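Local structure of cytosolic iron-sulfur protein assembly protein 1 (Saccharomyces cerevisiae, 2HES) at residues 75-84 and 109-117; 254-265 and 296-304. The protein acts as an essential component of the cytosolic iron-sulfur protein assembly machinery, required for the maturation of extramitochondrial iron-sulfur proteins. One frame throughout, in Å; residues are numbered along the deposited sequence.

Interaction 1 (75-84 and 109-117); sequences AGSFDSTVSI and EVKGVAWSN
Strand 75-77 runs antiparallel to strand 110-115, with axes 5.5 Å apart at an angle of 166°, and one backbone bond joins the segments: Val110 N donates to Ser77 O at 3.0 Å. The donor stands above the plane of that carbonyl. Ser80 N, closing the type I turn from Ser77 to Ser80, reaches the same oxygen from the opposite face, so Ser77 O is gripped twice.

Phe78 lies against the start of 109-117. The Glu109 carboxylate stacks over one ring face, the two planes 15° apart, with OE2 nearest Phe78 CD2 at 3.7 Å. Val110 O lies at the ring edge. A bend at chi2 (-53°) brings Lys111 CD to 3.6 Å from Phe78 CE1; NZ, beyond, forms a salt bridge with Asp155. An alanine in place of Phe78 would probably leave the Glu109 carboxylate without its stacking surface and the Lys111 methylenes freer to turn.

Deeper in, Val110 CG1, anti to its own N, rests 3.8 Å from Gly76 CA. A beta carbon on Gly76 would clash with both Val110 and Val113. Val82 and Val113 meet tip to tip, CG1 to CG1, at 3.9 Å. Ile84 CD1 touches Trp115 CZ2, and the indole NE1 bonds to Ala65 O.

The contact joins two blades of the WD40 propeller, repeats WD 2 and WD 3. Strand 110-115 is an outermost strand of its sheet, and strand 61-66 of the other blade lies close by, with Ser63 OG bonded to Val113 N.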
loop_
_atom_site.group_PDB
_atom_site.type_symbol
_atom_site.label_atom_id
_atom_site.label_comp_id
_atom_site.label_asym_id
_atom_site.label_seq_id
_atom_site.Cartn_x
_atom_site.Cartn_y
_atom_site.Cartn_z
ATOM N N ALA A 75 8.096 9.232 3.710
ATOM C CA ALA A 75 8.071 9.309 2.230
ATOM C C ALA A 75 9.308 8.710 1.574
ATOM O O ALA A 75 10.432 9.163 1.846
ATOM C CB ALA A 75 7.838 10.793 1.753
ATOM N N GLY A 76 9.098 7.706 0.717
ATOM C CA GLY A 76 10.171 7.005 0.000
ATOM C C GLY A 76 10.240 7.392 -1.474
ATOM O O GLY A 76 9.215 7.603 -2.133
ATOM N N SER A 77 11.456 7.433 -2.002
ATOM C CA SER A 77 11.693 8.088 -3.272
ATOM C C SER A 77 12.516 7.253 -4.218
ATOM O O SER A 77 13.342 6.433 -3.800
ATOM C CB SER A 77 12.419 9.416 -3.038
ATOM O OG SER A 77 12.911 9.937 -4.272
ATOM N N PHE A 78 12.285 7.485 -5.505
ATOM C CA PHE A 78 13.146 6.960 -6.564
ATOM C C PHE A 78 14.606 7.380 -6.332
ATOM O O PHE A 78 15.530 6.806 -6.933
ATOM C CB PHE A 78 12.631 7.404 -7.940
ATOM C CG PHE A 78 11.607 6.456 -8.550
ATOM C CD1 PHE A 78 11.087 5.382 -7.810
ATOM C CD2 PHE A 78 11.144 6.658 -9.853
ATOM C CE1 PHE A 78 10.144 4.499 -8.371
ATOM C CE2 PHE A 78 10.204 5.794 -10.428
ATOM C CZ PHE A 78 9.697 4.706 -9.677
ATOM N N ASP A 79 14.781 8.376 -5.461
ATOM C CA ASP A 79 16.082 8.850 -4.943
ATOM C C ASP A 79 16.982 7.790 -4.314
ATOM O O ASP A 79 18.199 7.992 -4.208
ATOM C CB ASP A 79 15.834 9.826 -3.780
ATOM C CG ASP A 79 16.047 11.255 -4.147
ATOM O OD1 ASP A 79 16.761 11.540 -5.141
ATOM O OD2 ASP A 79 15.504 12.109 -3.409
ATOM N N SER A 80 16.361 6.720 -3.811
ATOM C CA SER A 80 16.981 5.751 -2.891
ATOM C C SER A 80 16.839 6.185 -1.422
ATOM O O SER A 80 17.230 5.442 -0.526
ATOM C CB SER A 80 18.458 5.488 -3.235
ATOM O OG SER A 80 19.309 6.402 -2.543
ATOM N N THR A 81 16.279 7.368 -1.179
ATOM C CA THR A 81 16.108 7.906 0.197
ATOM C C THR A 81 14.655 7.846 0.736
ATOM O O THR A 81 13.721 7.597 -0.034
ATOM C CB THR A 81 16.660 9.349 0.341
ATOM O OG1 THR A 81 15.723 10.311 -0.182
ATOM C CG2 THR A 81 18.015 9.505 -0.368
ATOM N N VAL A 82 14.485 8.061 2.048
ATOM C CA VAL A 82 13.169 8.073 2.730
ATOM C C VAL A 82 13.141 9.224 3.745
ATOM O O VAL A 82 13.979 9.271 4.652
ATOM C CB VAL A 82 12.842 6.717 3.492
ATOM C CG1 VAL A 82 11.534 6.821 4.243
ATOM C CG2 VAL A 82 12.817 5.526 2.547
ATOM N N SER A 83 12.190 10.157 3.604
ATOM C CA SER A 83 12.061 11.311 4.509
ATOM C C SER A 83 10.976 11.166 5.599
ATOM O O SER A 83 9.981 10.481 5.378
ATOM C CB SER A 83 11.761 12.577 3.694
ATOM O OG SER A 83 10.466 12.509 3.093
ATOM N N ILE A 84 11.137 11.857 6.737
ATOM C CA ILE A 84 10.176 11.815 7.873
ATOM C C ILE A 84 9.620 13.192 8.327
ATOM O O ILE A 84 10.398 14.067 8.717
ATOM C CB ILE A 84 10.838 11.138 9.125
ATOM C CG1 ILE A 84 11.320 9.719 8.817
ATOM C CG2 ILE A 84 9.896 11.129 10.306
ATOM C CD1 ILE A 84 10.216 8.638 8.809
ATOM N N GLU A 109 16.285 2.694 -6.266
ATOM C CA GLU A 109 14.984 3.305 -6.077
ATOM C C GLU A 109 14.235 2.660 -4.918
ATOM O O GLU A 109 14.072 1.424 -4.897
ATOM C CB GLU A 109 14.149 3.168 -7.348
ATOM C CG GLU A 109 14.841 3.786 -8.595
ATOM C CD GLU A 109 14.085 3.535 -9.890
ATOM O OE1 GLU A 109 13.537 2.431 -10.068
ATOM O OE2 GLU A 109 14.039 4.461 -10.730
ATOM N N VAL A 110 13.750 3.492 -4.003
ATOM C CA VAL A 110 12.823 3.038 -2.945
ATOM C C VAL A 110 11.436 2.963 -3.578
ATOM O O VAL A 110 11.002 3.926 -4.224
ATOM C CB VAL A 110 12.775 3.999 -1.712
ATOM C CG1 VAL A 110 11.622 3.600 -0.725
ATOM C CG2 VAL A 110 14.091 4.058 -0.980
ATOM N N LYS A 111 10.774 1.818 -3.450
ATOM C CA LYS A 111 9.437 1.619 -4.035
ATOM C C LYS A 111 8.293 1.697 -3.035
ATOM O O LYS A 111 7.150 1.945 -3.412
ATOM C CB LYS A 111 9.310 0.257 -4.727
ATOM C CG LYS A 111 10.208 0.007 -5.930
ATOM C CD LYS A 111 10.067 1.132 -6.984
ATOM C CE LYS A 111 11.013 0.888 -8.136
ATOM N NZ LYS A 111 10.489 -0.191 -9.013
ATOM N N GLY A 112 8.579 1.432 -1.756
ATOM C CA GLY A 112 7.535 1.458 -0.766
ATOM C C GLY A 112 8.000 1.741 0.650
ATOM O O GLY A 112 9.149 1.424 1.027
ATOM N N VAL A 113 7.102 2.342 1.408
ATOM C CA VAL A 113 7.297 2.503 2.873
ATOM C C VAL A 113 6.025 2.090 3.579
ATOM O O VAL A 113 4.906 2.343 3.075
ATOM C CB VAL A 113 7.712 3.959 3.289
ATOM C CG1 VAL A 113 8.998 4.389 2.591
ATOM C CG2 VAL A 113 6.634 4.968 2.945
ATOM N N ALA A 114 6.155 1.502 4.766
ATOM C CA ALA A 114 4.981 1.053 5.499
ATOM C C ALA A 114 5.353 0.868 6.957
ATOM O O ALA A 114 6.460 0.346 7.258
ATOM C CB ALA A 114 4.436 -0.261 4.934
ATOM N N TRP A 115 4.406 1.229 7.831
ATOM C CA TRP A 115 4.619 1.173 9.281
ATOM C C TRP A 115 3.877 -0.017 9.919
ATOM O O TRP A 115 2.732 -0.346 9.541
ATOM C CB TRP A 115 4.038 2.410 9.958
ATOM C CG TRP A 115 4.662 3.677 9.603
ATOM C CD1 TRP A 115 4.369 4.489 8.546
ATOM C CD2 TRP A 115 5.712 4.318 10.339
ATOM N NE1 TRP A 115 5.180 5.621 8.595
ATOM C CE2 TRP A 115 6.017 5.518 9.679
ATOM C CE3 TRP A 115 6.413 3.984 11.506
ATOM C CZ2 TRP A 115 7.006 6.395 10.138
ATOM C CZ3 TRP A 115 7.408 4.853 11.964
ATOM C CH2 TRP A 115 7.693 6.038 11.270
ATOM N N SER A 116 4.476 -0.608 10.950
ATOM C CA SER A 116 3.739 -1.555 11.797
ATOM C C SER A 116 2.678 -0.805 12.588
ATOM O O SER A 116 2.846 0.378 12.833
ATOM C CB SER A 116 4.708 -2.270 12.736
ATOM O OG SER A 116 5.410 -1.320 13.535
ATOM N N ASN A 117 1.579 -1.475 12.979
ATOM C CA ASN A 117 0.509 -0.767 13.696
ATOM C C ASN A 117 0.872 -0.327 15.107
ATOM O O ASN A 117 0.278 0.610 15.599
ATOM C CB ASN A 117 -0.832 -1.515 13.704
ATOM C CG ASN A 117 -1.983 -0.660 14.308
ATOM O OD1 ASN A 117 -2.291 0.451 13.822
ATOM N ND2 ASN A 117 -2.613 -1.177 15.369
#

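Interaction 2 (254-265 and 296-304)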
loop_
_atom_site.group_PDB
_atom_site.type_symbol
_atom_site.label_atom_id
_atom_site.label_comp_id
_atom_site.label_asym_id
_atom_site.label_seq_id
_atom_site.Cartn_x
_atom_site.Cartn_y
_atom_site.Cartn_z
ATOM N N TYR A 254 -2.929 -2.843 -10.552
ATOM C CA TYR A 254 -1.855 -2.119 -9.909
ATOM C C TYR A 254 -2.028 -1.936 -8.396
ATOM O O TYR A 254 -1.061 -1.607 -7.730
ATOM C CB TYR A 254 -1.742 -0.712 -10.510
ATOM C CG TYR A 254 -1.081 -0.634 -11.886
ATOM C CD1 TYR A 254 -0.009 -1.457 -12.235
ATOM C CD2 TYR A 254 -1.489 0.341 -12.809
ATOM C CE1 TYR A 254 0.599 -1.360 -13.527
ATOM C CE2 TYR A 254 -0.866 0.449 -14.057
ATOM C CZ TYR A 254 0.176 -0.366 -14.398
ATOM O OH TYR A 254 0.763 -0.213 -15.677
ATOM N N ASN A 255 -3.239 -2.048 -7.897
ATOM C CA ASN A 255 -3.445 -1.868 -6.438
ATOM C C ASN A 255 -4.692 -2.599 -5.915
ATOM O O ASN A 255 -5.734 -2.664 -6.570
ATOM C CB ASN A 255 -3.495 -0.333 -6.149
ATOM C CG ASN A 255 -2.784 0.073 -4.849
ATOM O OD1 ASN A 255 -3.367 0.737 -4.021
ATOM N ND2 ASN A 255 -1.505 -0.290 -4.705
ATOM N N VAL A 256 -4.581 -3.156 -4.714
ATOM C CA VAL A 256 -5.723 -3.701 -4.021
ATOM C C VAL A 256 -5.767 -3.186 -2.604
ATOM O O VAL A 256 -4.713 -2.845 -2.017
ATOM C CB VAL A 256 -5.681 -5.279 -3.985
ATOM C CG1 VAL A 256 -5.764 -5.868 -5.378
ATOM C CG2 VAL A 256 -4.379 -5.751 -3.326
ATOM N N ALA A 257 -6.967 -3.186 -2.040
ATOM C CA ALA A 257 -7.208 -2.702 -0.660
ATOM C C ALA A 257 -8.339 -3.476 -0.033
ATOM O O ALA A 257 -9.412 -3.665 -0.661
ATOM C CB ALA A 257 -7.549 -1.205 -0.685
ATOM N N TRP A 258 -8.103 -3.958 1.181
ATOM C CA TRP A 258 -9.050 -4.799 1.842
ATOM C C TRP A 258 -9.545 -4.015 3.035
ATOM O O TRP A 258 -8.779 -3.739 3.982
ATOM C CB TRP A 258 -8.435 -6.130 2.262
ATOM C CG TRP A 258 -9.460 -7.261 2.448
ATOM C CD1 TRP A 258 -10.798 -7.132 2.778
ATOM C CD2 TRP A 258 -9.189 -8.664 2.436
ATOM N NE1 TRP A 258 -11.380 -8.381 2.889
ATOM C CE2 TRP A 258 -10.415 -9.335 2.696
ATOM C CE3 TRP A 258 -8.039 -9.434 2.170
ATOM C CZ2 TRP A 258 -10.530 -10.741 2.692
ATOM C CZ3 TRP A 258 -8.144 -10.833 2.185
ATOM C CH2 TRP A 258 -9.392 -11.472 2.440
ATOM N N GLY A 259 -10.812 -3.622 2.975
ATOM C CA GLY A 259 -11.331 -2.740 4.027
ATOM C C GLY A 259 -11.739 -3.453 5.301
ATOM O O GLY A 259 -11.915 -4.684 5.303
ATOM N N PHE A 260 -11.901 -2.677 6.389
ATOM C CA PHE A 260 -12.464 -3.222 7.629
ATOM C C PHE A 260 -13.921 -3.639 7.455
ATOM O O PHE A 260 -14.456 -4.383 8.255
ATOM C CB PHE A 260 -12.301 -2.257 8.823
ATOM C CG PHE A 260 -10.874 -2.062 9.236
ATOM C CD1 PHE A 260 -10.333 -2.839 10.241
ATOM C CD2 PHE A 260 -10.068 -1.121 8.580
ATOM C CE1 PHE A 260 -8.965 -2.685 10.635
ATOM C CE2 PHE A 260 -8.715 -0.936 8.943
ATOM C CZ PHE A 260 -8.167 -1.712 9.980
ATOM N N ASN A 261 -14.543 -3.171 6.383
ATOM C CA ASN A 261 -15.886 -3.605 6.012
ATOM C C ASN A 261 -15.931 -5.008 5.352
ATOM O O ASN A 261 -16.997 -5.519 4.971
ATOM C CB ASN A 261 -16.510 -2.540 5.122
ATOM C CG ASN A 261 -15.702 -2.284 3.844
ATOM O OD1 ASN A 261 -14.775 -3.016 3.515
ATOM N ND2 ASN A 261 -16.050 -1.227 3.137
ATOM N N GLY A 262 -14.765 -5.628 5.203
ATOM C CA GLY A 262 -14.695 -6.951 4.611
ATOM C C GLY A 262 -14.555 -6.942 3.100
ATOM O O GLY A 262 -14.383 -8.006 2.485
ATOM N N LEU A 263 -14.653 -5.759 2.482
ATOM C CA LEU A 263 -14.728 -5.685 1.026
ATOM C C LEU A 263 -13.347 -5.455 0.436
ATOM O O LEU A 263 -12.574 -4.658 0.977
ATOM C CB LEU A 263 -15.640 -4.523 0.564
ATOM C CG LEU A 263 -17.119 -4.518 0.976
ATOM C CD1 LEU A 263 -17.816 -3.294 0.391
ATOM C CD2 LEU A 263 -17.852 -5.819 0.598
ATOM N N ILE A 264 -13.073 -6.067 -0.712
ATOM C CA ILE A 264 -11.816 -5.828 -1.426
ATOM C C ILE A 264 -12.120 -4.820 -2.560
ATOM O O ILE A 264 -13.152 -4.930 -3.222
ATOM C CB ILE A 264 -11.226 -7.147 -2.043
ATOM C CG1 ILE A 264 -10.766 -8.088 -0.926
ATOM C CG2 ILE A 264 -10.039 -6.855 -3.007
ATOM C CD1 ILE A 264 -10.324 -9.451 -1.449
ATOM N N ALA A 265 -11.223 -3.873 -2.758
ATOM C CA ALA A 265 -11.214 -3.009 -3.950
ATOM C C ALA A 265 -9.979 -3.258 -4.801
ATOM O O ALA A 265 -8.871 -3.490 -4.264
ATOM C CB ALA A 265 -11.277 -1.535 -3.504
ATOM N N TYR A 296 -6.988 7.394 -18.326
ATOM C CA TYR A 296 -5.762 7.202 -17.558
ATOM C C TYR A 296 -5.677 5.941 -16.679
ATOM O O TYR A 296 -6.662 5.496 -16.079
ATOM C CB TYR A 296 -5.479 8.452 -16.700
ATOM C CG TYR A 296 -5.151 9.675 -17.548
ATOM C CD1 TYR A 296 -3.839 9.922 -17.963
ATOM C CD2 TYR A 296 -6.144 10.563 -17.936
ATOM C CE1 TYR A 296 -3.524 11.038 -18.752
ATOM C CE2 TYR A 296 -5.847 11.684 -18.730
ATOM C CZ TYR A 296 -4.542 11.903 -19.132
ATOM O OH TYR A 296 -4.216 13.003 -19.908
ATOM N N GLU A 297 -4.463 5.400 -16.595
ATOM C CA GLU A 297 -4.181 4.240 -15.736
ATOM C C GLU A 297 -4.420 4.664 -14.287
ATOM O O GLU A 297 -4.187 5.838 -13.943
ATOM C CB GLU A 297 -2.743 3.758 -15.941
ATOM C CG GLU A 297 -2.535 3.049 -17.317
ATOM C CD GLU A 297 -1.172 2.399 -17.518
ATOM O OE1 GLU A 297 -0.327 2.403 -16.602
ATOM O OE2 GLU A 297 -0.924 1.872 -18.622
ATOM N N ILE A 298 -4.928 3.752 -13.454
ATOM C CA ILE A 298 -5.161 4.066 -12.046
ATOM C C ILE A 298 -4.133 3.273 -11.235
ATOM O O ILE A 298 -3.992 2.045 -11.436
ATOM C CB ILE A 298 -6.588 3.702 -11.574
ATOM C CG1 ILE A 298 -7.681 4.271 -12.493
ATOM C CG2 ILE A 298 -6.800 4.122 -10.117
ATOM C CD1 ILE A 298 -9.080 3.865 -12.096
ATOM N N ASN A 299 -3.445 3.933 -10.292
ATOM C CA ASN A 299 -2.266 3.315 -9.664
ATOM C C ASN A 299 -2.497 2.892 -8.236
ATOM O O ASN A 299 -1.739 2.046 -7.697
ATOM C CB ASN A 299 -1.106 4.316 -9.668
ATOM C CG ASN A 299 -0.685 4.692 -11.060
ATOM O OD1 ASN A 299 -0.331 3.833 -11.871
ATOM N ND2 ASN A 299 -0.726 5.986 -11.354
ATOM N N VAL A 300 -3.474 3.522 -7.601
ATOM C CA VAL A 300 -3.648 3.400 -6.135
ATOM C C VAL A 300 -5.092 3.530 -5.707
ATOM O O VAL A 300 -5.855 4.311 -6.298
ATOM C CB VAL A 300 -2.667 4.342 -5.313
ATOM C CG1 VAL A 300 -2.879 5.825 -5.630
ATOM C CG2 VAL A 300 -2.827 4.118 -3.844
ATOM N N VAL A 301 -5.475 2.744 -4.691
ATOM C CA VAL A 301 -6.812 2.779 -4.126
ATOM C C VAL A 301 -6.754 2.560 -2.625
ATOM O O VAL A 301 -5.988 1.726 -2.169
ATOM C CB VAL A 301 -7.748 1.705 -4.789
ATOM C CG1 VAL A 301 -7.222 0.268 -4.549
ATOM C CG2 VAL A 301 -9.185 1.867 -4.314
ATOM N N LYS A 302 -7.574 3.305 -1.873
ATOM C CA LYS A 302 -7.679 3.148 -0.417
ATOM C C LYS A 302 -9.114 3.289 0.058
ATOM O O LYS A 302 -9.869 4.065 -0.500
ATOM C CB LYS A 302 -6.819 4.219 0.282
ATOM C CG LYS A 302 -5.301 4.052 0.177
ATOM C CD LYS A 302 -4.833 2.774 0.872
ATOM C CE LYS A 302 -3.455 2.916 1.484
ATOM N NZ LYS A 302 -2.358 3.339 0.587
ATOM N N TRP A 303 -9.462 2.583 1.126
ATOM C CA TRP A 303 -10.750 2.690 1.793
ATOM C C TRP A 303 -10.559 3.699 2.904
ATOM O O TRP A 303 -9.624 3.548 3.705
ATOM C CB TRP A 303 -11.108 1.386 2.471
ATOM C CG TRP A 303 -11.472 0.272 1.569
ATOM C CD1 TRP A 303 -10.696 -0.803 1.236
ATOM C CD2 TRP A 303 -12.729 0.084 0.917
ATOM N NE1 TRP A 303 -11.391 -1.647 0.411
ATOM C CE2 TRP A 303 -12.642 -1.129 0.195
ATOM C CE3 TRP A 303 -13.924 0.815 0.877
ATOM C CZ2 TRP A 303 -13.694 -1.621 -0.566
ATOM C CZ3 TRP A 303 -14.972 0.331 0.121
ATOM C CH2 TRP A 303 -14.853 -0.886 -0.590
ATOM N N LEU A 304 -11.449 4.690 2.969
ATOM C CA LEU A 304 -11.251 5.806 3.918
ATOM C C LEU A 304 -12.221 5.744 5.081
ATOM O O LEU A 304 -13.353 5.264 4.932
ATOM C CB LEU A 304 -11.345 7.158 3.183
ATOM C CG LEU A 304 -10.083 7.827 2.592
ATOM C CD1 LEU A 304 -9.013 6.858 2.012
ATOM C CD2 LEU A 304 -10.430 8.900 1.567
HETATM O O HOH W 1 0.653 1.067 -7.645
HETATM O O HOH W 2 -2.966 1.527 -1.547
#
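Tyr254 and Asn255 meet Asn299 and Val300 where two blades of the WD40 beta-propeller, repeats WD 6 and WD 7, lie side by side. Strands 254-258 and 298-303 are parallel within 8°, their axes 5.4 Å apart. Both pairs of residues form classic beta bulges in their own sheets, facing Val267 and Gly315.

The Tyr254 ring turns its edge to the other segment. Ile298 O lies near the ring plane, 3.3 Å from Tyr254 CD2. Farther along the ring, Tyr254 OH donates to Glu297 OE1 at 3.0 Å, meeting it from above the carboxylate plane. The Glu297 chain is extended beyond CG, which carries the carboxylate to the hydroxyl.

Asn255 makes a side-chain link to the backbone of 296-304. Its OD1 accepts from Val301 N at 3.0 Å, and the bond is fairly straight (165°). A water donates to the same OD1 and accepts from Lys302 NZ, which also bonds to Phe20 O. Another water bridges Tyr254 O and Asn299 O.

With CG anti to its carbonyl carbon, Trp303 swings its indole over the hairpin 257-265. Trp303 CZ2 touches Leu263 CB, whose side chain crosses the indole at about a right angle, and Ala265 CB; Trp303 CD1 touches Ala257 CB. Val301 CG1 lies by Ala257 CB and CG2 by Ala265 CB. Gly259 CA makes a CH-pi contact over the five-membered ring, 3.8 Å from its centroid. Over a face of the indole sits Asn261 ND2, its amide nearly perpendicular to the ring (85°). That amide is placed by an Asx turn, with Asn261 OD1 accepting from Leu263 N. Ala257 O accepts from Ala265 N and from Trp303 NE1 (3.0 Å); that oxygen lies close to the indole plane, but NE1 stands well above its carbonyl plane.

In the fold
Both interactions join consecutive WD repeats of one propeller: WD 2 with WD 3 in interaction 1, WD 6 with WD 7 in interaction 2. Each brings the first strand of the later blade, 110-115 or 298-303, against the blade before it. The partner differs. Interaction 1 uses the second and third strands of its earlier blade, interaction 2 the first and second. Their centres are 20 Å apart and their nearest atoms about 7 Å, so they do not touch. The centres of interactions 1 and 2 are about 11 and 9 Å from the centre of the chain. The side chain of Val256 in interaction 2 is about 12 Å from a bound calcium ion.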